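Side-chain contact in Xaa-Pro dipeptidase (Mycobacterium tuberculosis, PDB 5E2C), which probably acts as a metal-dependent aminopeptidase that removes N-terminal residues from peptides, and is represented here by its N-terminal domain alone: residues Asp18-Ser23 and Ser123-Ser128. Numbering follows the deposited sequence.
Sequences DAMLIS and SGTVES
Met20, a selenomethionine, reaches from its strand to Thr125, and this meeting illustrates how an apolar core closes without a single hydrogen bond between the two segments. Its CG is anti to the backbone N (chi1 176°), and the chain, bent at chi2, carries SE to 3.6 Å from Thr125 CB and 3.9 Å from Thr125 CG2. The two side chains run past each other in opposite senses, and the terminal methyl stays beside the threonine, Met20 CE 4.0 Å from Thr125 CB, and just reaches Val126 CG2 at 4.5 Å. Ile22 CG1 lies 4.1 Å from Val126 CG2; the same methyl thus touches Ile22 closely and Met20 only loosely.

The polar atoms of Thr125 are satisfied within its own loop: OG1 hydrogen-bonds to the carbonyl O of Ala122, and Ser128 OG donates a hydrogen bond to Thr125 O (2.6 Å).

Helix 3-14 packs on Met20 and Thr125 through Ile12 and Leu8, and helix 25-32 touches Ile22 and Val126. The contact joins inner strand 19-22 to the loop after 118-121, an outermost strand of the chain's sheet, packing strand, loop and helices together within the mixed-sheet alpha/beta fold of the creatinase/prolidase N-terminal domain.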
# COMPACT_ATOMS: atom_id res chain seq x y z
N ASP A 18 -12.16 -13.61 -12.47
CA ASP A 18 -11.69 -14.23 -13.70
C ASP A 18 -10.18 -14.40 -13.73
O ASP A 18 -9.66 -15.21 -14.50
CB ASP A 18 -12.15 -13.41 -14.89
CG ASP A 18 -13.65 -13.20 -14.88
OD1 ASP A 18 -14.37 -14.21 -14.97
OD2 ASP A 18 -14.11 -12.05 -14.73
N ALA A 19 -9.49 -13.64 -12.88
CA ALA A 19 -8.02 -13.74 -12.73
C ALA A 19 -7.62 -13.05 -11.44
O ALA A 19 -8.43 -12.35 -10.80
CB ALA A 19 -7.31 -13.11 -13.92
N MSE A 20 -6.38 -13.28 -11.04
CA MSE A 20 -5.82 -12.65 -9.88
C MSE A 20 -4.40 -12.23 -10.16
O MSE A 20 -3.60 -12.99 -10.75
CB MSE A 20 -5.81 -13.66 -8.75
CG MSE A 20 -5.12 -13.02 -7.58
SE MSE A 20 -5.90 -13.71 -5.97
CE MSE A 20 -4.98 -12.47 -4.73
N LEU A 21 -4.10 -11.02 -9.73
CA LEU A 21 -2.74 -10.50 -9.71
C LEU A 21 -2.16 -10.74 -8.32
O LEU A 21 -2.71 -10.29 -7.31
CB LEU A 21 -2.75 -8.99 -9.97
CG LEU A 21 -1.38 -8.30 -9.87
CD1 LEU A 21 -0.42 -8.87 -10.92
CD2 LEU A 21 -1.58 -6.80 -10.04
N ILE A 22 -1.06 -11.48 -8.27
CA ILE A 22 -0.36 -11.72 -7.01
C ILE A 22 0.87 -10.81 -6.92
O ILE A 22 1.75 -10.84 -7.80
CB ILE A 22 0.03 -13.20 -6.88
CG1 ILE A 22 -1.22 -14.07 -6.99
CG2 ILE A 22 0.72 -13.46 -5.54
CD1 ILE A 22 -1.42 -14.64 -8.35
N SER A 23 0.91 -10.00 -5.87
CA SER A 23 1.94 -8.97 -5.66
C SER A 23 2.82 -9.22 -4.41
O SER A 23 3.92 -8.65 -4.31
CB SER A 23 1.29 -7.59 -5.54
OG SER A 23 0.53 -7.24 -6.69
N SER A 123 -7.22 -9.93 -1.10
CA SER A 123 -6.21 -10.40 -0.15
C SER A 123 -6.76 -11.56 0.66
O SER A 123 -7.89 -11.51 1.15
CB SER A 123 -5.73 -9.29 0.75
OG SER A 123 -4.90 -8.41 0.03
N GLY A 124 -5.96 -12.62 0.78
CA GLY A 124 -6.35 -13.81 1.50
C GLY A 124 -6.58 -15.01 0.60
O GLY A 124 -6.67 -16.14 1.07
N THR A 125 -6.69 -14.77 -0.70
CA THR A 125 -7.03 -15.83 -1.62
C THR A 125 -5.91 -16.87 -1.66
O THR A 125 -6.16 -18.08 -1.58
CB THR A 125 -7.34 -15.28 -3.02
OG1 THR A 125 -8.36 -14.29 -2.93
CG2 THR A 125 -7.84 -16.39 -3.92
N VAL A 126 -4.66 -16.41 -1.75
CA VAL A 126 -3.55 -17.37 -1.79
C VAL A 126 -3.36 -18.04 -0.43
O VAL A 126 -3.11 -19.24 -0.36
CB VAL A 126 -2.24 -16.70 -2.22
CG1 VAL A 126 -1.15 -17.75 -2.32
CG2 VAL A 126 -2.43 -15.93 -3.52
N GLU A 127 -3.48 -17.26 0.64
CA GLU A 127 -3.36 -17.76 2.01
C GLU A 127 -4.34 -18.89 2.26
O GLU A 127 -4.02 -19.84 2.99
CB GLU A 127 -3.60 -16.62 3.02
CG GLU A 127 -2.47 -15.60 3.12
CD GLU A 127 -2.41 -14.59 1.96
OE1 GLU A 127 -3.30 -14.59 1.08
OE2 GLU A 127 -1.47 -13.77 1.95
N SER A 128 -5.53 -18.81 1.65
CA SER A 128 -6.57 -19.84 1.85
C SER A 128 -6.10 -21.25 1.45
O SER A 128 -6.73 -22.23 1.84
CB SER A 128 -7.84 -19.48 1.07
OG SER A 128 -7.68 -19.72 -0.33